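Local coordinates for sugar ABC transporter (Sugar-binding protein) (Bacillus halodurans, PDB 4YO7) that binds myo-inositol and probably serves as the solute-binding component of a bacterial sugar ABC transporter, at residues Val119-Asn133 / Phe136-Ser148. Residues are numbered along the deposited sequence; the frame is centred on the assembly and turned at random.
With INS (1,2,3,4,5,6-hexahydroxy-cyclohexane), chain F.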
loop_
_atom_site.group_PDB
_atom_site.type_symbol
_atom_site.label_atom_id
_atom_site.label_comp_id
_atom_site.label_asym_id
_atom_site.label_seq_id
_atom_site.Cartn_x
_atom_site.Cartn_y
_atom_site.Cartn_z
ATOM N N VAL A 119 -12.149 -2.061 -14.961
ATOM C CA VAL A 119 -11.382 -2.839 -15.928
ATOM C C VAL A 119 -12.256 -3.346 -17.076
ATOM O O VAL A 119 -11.853 -3.288 -18.239
ATOM C CB VAL A 119 -10.657 -4.009 -15.229
ATOM C CG1 VAL A 119 -9.970 -4.904 -16.237
ATOM C CG2 VAL A 119 -9.630 -3.474 -14.280
ATOM N N ASN A 120 -13.469 -3.795 -16.769
ATOM C CA ASN A 120 -14.373 -4.239 -17.822
ATOM C C ASN A 120 -14.667 -3.142 -18.832
ATOM O O ASN A 120 -14.637 -3.374 -20.049
ATOM C CB ASN A 120 -15.686 -4.744 -17.230
ATOM C CG ASN A 120 -15.539 -6.093 -16.553
ATOM O OD1 ASN A 120 -14.650 -6.879 -16.889
ATOM N ND2 ASN A 120 -16.431 -6.381 -15.611
HETATM N N MSE A 121 -14.929 -1.949 -18.323
HETATM C CA MSE A 121 -15.269 -0.811 -19.156
HETATM C C MSE A 121 -14.103 -0.377 -20.045
HETATM O O MSE A 121 -14.293 -0.108 -21.244
HETATM C CB MSE A 121 -15.725 0.338 -18.249
HETATM C CG MSE A 121 -16.170 1.549 -18.958
HETATM SE SE MSE A 121 -16.936 2.807 -17.674
HETATM C CE MSE A 121 -15.519 3.086 -16.392
ATOM N N VAL A 122 -12.900 -0.322 -19.468
ATOM C CA VAL A 122 -11.747 0.135 -20.203
ATOM C C VAL A 122 -11.381 -0.952 -21.219
ATOM O O VAL A 122 -11.055 -0.635 -22.346
ATOM C CB VAL A 122 -10.571 0.497 -19.262
ATOM C CG1 VAL A 122 -9.341 0.925 -20.033
ATOM C CG2 VAL A 122 -10.996 1.608 -18.367
ATOM N N ASN A 123 -11.440 -2.220 -20.826
ATOM C CA ASN A 123 -11.214 -3.302 -21.800
ATOM C C ASN A 123 -12.187 -3.209 -22.992
ATOM O O ASN A 123 -11.776 -3.348 -24.155
ATOM C CB ASN A 123 -11.355 -4.672 -21.172
ATOM C CG ASN A 123 -10.169 -5.075 -20.311
ATOM O OD1 ASN A 123 -9.049 -4.572 -20.460
ATOM N ND2 ASN A 123 -10.413 -6.016 -19.428
ATOM N N ASP A 124 -13.468 -2.974 -22.713
ATOM C CA ASP A 124 -14.460 -2.847 -23.792
ATOM C C ASP A 124 -14.119 -1.676 -24.693
ATOM O O ASP A 124 -14.403 -1.736 -25.876
ATOM C CB ASP A 124 -15.883 -2.675 -23.251
ATOM C CG ASP A 124 -16.469 -3.970 -22.702
ATOM O OD1 ASP A 124 -15.943 -5.055 -23.013
ATOM O OD2 ASP A 124 -17.469 -3.892 -21.969
ATOM N N ALA A 125 -13.491 -0.632 -24.146
ATOM C CA ALA A 125 -13.106 0.548 -24.925
ATOM C C ALA A 125 -11.863 0.313 -25.767
ATOM O O ALA A 125 -11.526 1.127 -26.615
ATOM C CB ALA A 125 -12.886 1.755 -23.993
ATOM N N GLY A 126 -11.157 -0.784 -25.503
ATOM C CA GLY A 126 -9.966 -1.127 -26.247
ATOM C C GLY A 126 -8.764 -0.278 -25.874
ATOM O O GLY A 126 -7.878 -0.066 -26.692
ATOM N N ILE A 127 -8.738 0.217 -24.637
ATOM C CA ILE A 127 -7.648 1.071 -24.146
ATOM C C ILE A 127 -6.852 0.270 -23.110
ATOM O O ILE A 127 -7.427 -0.370 -22.258
ATOM C CB ILE A 127 -8.194 2.378 -23.519
ATOM C CG1 ILE A 127 -8.981 3.188 -24.561
ATOM C CG2 ILE A 127 -7.076 3.231 -22.915
ATOM C CD1 ILE A 127 -9.687 4.424 -23.988
ATOM N N PRO A 128 -5.520 0.258 -23.208
ATOM C CA PRO A 128 -4.763 -0.440 -22.150
ATOM C C PRO A 128 -4.980 0.144 -20.763
ATOM O O PRO A 128 -5.019 1.353 -20.584
ATOM C CB PRO A 128 -3.301 -0.265 -22.561
ATOM C CG PRO A 128 -3.298 0.264 -23.944
ATOM C CD PRO A 128 -4.658 0.776 -24.290
ATOM N N ILE A 129 -5.088 -0.729 -19.771
ATOM C CA ILE A 129 -5.250 -0.282 -18.389
ATOM C C ILE A 129 -4.212 -0.965 -17.488
ATOM O O ILE A 129 -4.111 -2.207 -17.409
ATOM C CB ILE A 129 -6.665 -0.530 -17.885
ATOM C CG1 ILE A 129 -6.758 -0.069 -16.404
ATOM C CG2 ILE A 129 -7.125 -1.967 -18.114
ATOM C CD1 ILE A 129 -8.102 0.209 -15.951
ATOM N N ILE A 130 -3.432 -0.113 -16.844
ATOM C CA ILE A 130 -2.381 -0.529 -15.940
ATOM C C ILE A 130 -2.925 -0.336 -14.534
ATOM O O ILE A 130 -3.374 0.752 -14.198
ATOM C CB ILE A 130 -1.092 0.324 -16.110
ATOM C CG1 ILE A 130 -0.543 0.318 -17.563
ATOM C CG2 ILE A 130 -0.012 -0.092 -15.094
ATOM C CD1 ILE A 130 -0.748 -0.911 -18.396
ATOM N N ILE A 131 -2.878 -1.377 -13.711
ATOM C CA ILE A 131 -3.299 -1.281 -12.302
ATOM C C ILE A 131 -2.053 -1.095 -11.432
ATOM O O ILE A 131 -1.090 -1.847 -11.523
ATOM C CB ILE A 131 -4.087 -2.523 -11.866
ATOM C CG1 ILE A 131 -5.347 -2.700 -12.733
ATOM C CG2 ILE A 131 -4.418 -2.480 -10.353
ATOM C CD1 ILE A 131 -6.371 -1.622 -12.616
ATOM N N ALA A 132 -2.066 -0.043 -10.616
ATOM C CA ALA A 132 -0.945 0.251 -9.755
ATOM C C ALA A 132 -1.297 0.093 -8.278
ATOM O O ALA A 132 -2.322 0.608 -7.823
ATOM C CB ALA A 132 -0.441 1.661 -10.012
ATOM N N ASN A 133 -0.414 -0.640 -7.581
ATOM C CA ASN A 133 -0.312 -0.740 -6.133
ATOM C C ASN A 133 -1.426 -1.480 -5.388
ATOM O O ASN A 133 -1.134 -2.184 -4.440
ATOM C CB ASN A 133 -0.139 0.668 -5.556
ATOM C CG ASN A 133 -0.311 0.715 -4.056
ATOM O OD1 ASN A 133 -1.406 0.982 -3.573
ATOM N ND2 ASN A 133 0.763 0.489 -3.315
ATOM N N PHE A 136 -6.904 -6.712 -6.864
ATOM C CA PHE A 136 -8.281 -7.101 -6.628
ATOM C C PHE A 136 -8.517 -8.392 -7.361
ATOM O O PHE A 136 -7.776 -8.719 -8.297
ATOM C CB PHE A 136 -9.243 -6.041 -7.131
ATOM C CG PHE A 136 -9.031 -5.675 -8.567
ATOM C CD1 PHE A 136 -8.069 -4.759 -8.925
ATOM C CD2 PHE A 136 -9.823 -6.225 -9.562
ATOM C CE1 PHE A 136 -7.896 -4.416 -10.243
ATOM C CE2 PHE A 136 -9.623 -5.878 -10.892
ATOM C CZ PHE A 136 -8.672 -4.976 -11.217
ATOM N N ASP A 137 -9.541 -9.139 -6.934
ATOM C CA ASP A 137 -9.953 -10.328 -7.656
ATOM C C ASP A 137 -10.470 -9.927 -9.021
ATOM O O ASP A 137 -11.458 -9.187 -9.131
ATOM C CB ASP A 137 -11.027 -11.099 -6.882
ATOM C CG ASP A 137 -10.499 -11.771 -5.634
ATOM O OD1 ASP A 137 -9.279 -11.789 -5.378
ATOM O OD2 ASP A 137 -11.339 -12.320 -4.897
ATOM N N GLY A 138 -9.748 -10.340 -10.060
ATOM C CA GLY A 138 -10.068 -9.936 -11.412
ATOM C C GLY A 138 -8.958 -9.173 -12.093
ATOM O O GLY A 138 -9.084 -8.833 -13.251
ATOM N N VAL A 139 -7.873 -8.910 -11.371
ATOM C CA VAL A 139 -6.780 -8.090 -11.879
ATOM C C VAL A 139 -6.139 -8.646 -13.143
ATOM O O VAL A 139 -5.553 -7.889 -13.920
ATOM C CB VAL A 139 -5.683 -7.930 -10.784
ATOM C CG1 VAL A 139 -4.977 -9.251 -10.468
ATOM C CG2 VAL A 139 -4.656 -6.813 -11.155
ATOM N N ASP A 140 -6.240 -9.954 -13.362
ATOM C CA ASP A 140 -5.601 -10.521 -14.553
ATOM C C ASP A 140 -6.367 -10.163 -15.827
ATOM O O ASP A 140 -5.924 -10.503 -16.936
ATOM C CB ASP A 140 -5.369 -12.059 -14.425
ATOM C CG ASP A 140 -6.628 -12.889 -14.388
ATOM O OD1 ASP A 140 -7.720 -12.398 -14.771
ATOM O OD2 ASP A 140 -6.481 -14.094 -14.029
ATOM N N GLN A 141 -7.466 -9.419 -15.693
ATOM C CA GLN A 141 -8.168 -8.908 -16.860
ATOM C C GLN A 141 -7.608 -7.549 -17.274
ATOM O O GLN A 141 -7.889 -7.058 -18.364
ATOM C CB GLN A 141 -9.675 -8.815 -16.585
ATOM C CG GLN A 141 -10.306 -10.184 -16.563
ATOM C CD GLN A 141 -11.619 -10.224 -15.828
ATOM O OE1 GLN A 141 -12.525 -9.436 -16.107
ATOM N NE2 GLN A 141 -11.735 -11.150 -14.875
ATOM N N ALA A 142 -6.794 -6.945 -16.426
ATOM C CA ALA A 142 -6.169 -5.689 -16.777
ATOM C C ALA A 142 -4.982 -5.949 -17.691
ATOM O O ALA A 142 -4.606 -7.086 -17.905
ATOM C CB ALA A 142 -5.726 -4.932 -15.521
ATOM N N THR A 143 -4.393 -4.895 -18.245
ATOM C CA THR A 143 -3.278 -5.075 -19.183
ATOM C C THR A 143 -1.990 -5.429 -18.446
ATOM O O THR A 143 -1.190 -6.214 -18.925
ATOM C CB THR A 143 -3.058 -3.828 -20.015
ATOM O OG1 THR A 143 -4.319 -3.420 -20.528
ATOM C CG2 THR A 143 -2.093 -4.089 -21.169
ATOM N N ALA A 144 -1.811 -4.849 -17.267
ATOM C CA ALA A 144 -0.681 -5.195 -16.405
ATOM C C ALA A 144 -0.939 -4.704 -15.001
ATOM O O ALA A 144 -1.729 -3.790 -14.806
ATOM C CB ALA A 144 0.637 -4.593 -16.948
ATOM N N PHE A 145 -0.253 -5.335 -14.048
ATOM C CA PHE A 145 -0.247 -4.922 -12.639
ATOM C C PHE A 145 1.172 -4.550 -12.243
ATOM O O PHE A 145 2.115 -5.297 -12.543
ATOM C CB PHE A 145 -0.754 -6.036 -11.703
ATOM C CG PHE A 145 -0.701 -5.659 -10.251
ATOM C CD1 PHE A 145 -1.616 -4.754 -9.736
ATOM C CD2 PHE A 145 0.280 -6.165 -9.410
ATOM C CE1 PHE A 145 -1.558 -4.369 -8.416
ATOM C CE2 PHE A 145 0.316 -5.797 -8.055
ATOM C CZ PHE A 145 -0.599 -4.899 -7.566
ATOM N N VAL A 146 1.299 -3.403 -11.588
ATOM C CA VAL A 146 2.566 -2.926 -11.029
ATOM C C VAL A 146 2.368 -2.696 -9.541
ATOM O O VAL A 146 1.585 -1.844 -9.144
ATOM C CB VAL A 146 3.043 -1.620 -11.704
ATOM C CG1 VAL A 146 4.331 -1.158 -11.079
ATOM C CG2 VAL A 146 3.237 -1.852 -13.196
ATOM N N GLY A 147 3.051 -3.483 -8.726
ATOM C CA GLY A 147 2.874 -3.392 -7.288
ATOM C C GLY A 147 3.640 -4.470 -6.572
ATOM O O GLY A 147 4.596 -4.999 -7.098
ATOM N N SER A 148 3.203 -4.787 -5.356
ATOM C CA SER A 148 3.900 -5.731 -4.512
ATOM C C SER A 148 2.904 -6.696 -3.904
ATOM O O SER A 148 1.732 -6.377 -3.740
ATOM C CB SER A 148 4.662 -4.985 -3.428
ATOM O OG SER A 148 5.624 -4.127 -4.012
HETATM C C1 INS F . -2.643 2.399 0.837
HETATM C C2 INS F . -1.768 3.076 1.887
HETATM C C3 INS F . -0.961 2.005 2.620
HETATM C C4 INS F . -0.077 1.211 1.651
HETATM C C5 INS F . -0.967 0.571 0.565
HETATM C C6 INS F . -1.772 1.645 -0.153
HETATM O O1 INS F . -3.412 3.388 0.099
HETATM O O2 INS F . -0.883 3.965 1.208
HETATM O O3 INS F . -0.150 2.703 3.611
HETATM O O4 INS F . 0.581 0.147 2.354
HETATM O O5 INS F . -0.110 -0.067 -0.398
HETATM O O6 INS F . -2.657 0.969 -1.130
HETATM O O HOH W 1 -15.520 -9.668 -14.854
HETATM O O HOH W 2 1.410 -3.031 -3.833
HETATM O O HOH W 3 -0.952 -5.598 -4.245
#
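Asn133 N donates to Val146 O at 2.8 Å, one rung in the ladder of parallel strands 129-132 and 144-147, neighbours in the sheet of one lobe of a periplasmic-binding-protein fold. At the start of the pairing, Thr143 N donates a hydrogen bond to Ile129 O at 2.8 Å, while Thr143 OG1 lies 2.9 Å from Ile129 N and accepts its hydrogen bond, so one threonine grips both backbone poles of Ile129. OG1 reaches Ile129 N because chi1 of -48° sets it beside the threonine's own backbone N. Further along, Ile131 turns both its N and its O to strand 144-147, bonding Ala144 O and Val146 N, the latter bond nearly straight at 171°. Helix 112-125 packs on one face of the sheet, where Ile131 CG1 meets Ala142 CB at 3.6 Å and lies at the edge of the Phe136 ring. The same ring brings CZ to 3.5 Å from Val119 CG2 of the helix. Asn123 ND2 donates to Gln141 O at 2.9 Å, from above the Gln141 carbonyl plane. On the other face Ile130 CG2 touches Val146 CG2, beneath helix 284-299. The Asn133 amide turns to the inositol: OD1 accepts a hydrogen bond from INS O6 at 2.7 Å, and ND2 donates to INS O5 at 3.1 Å.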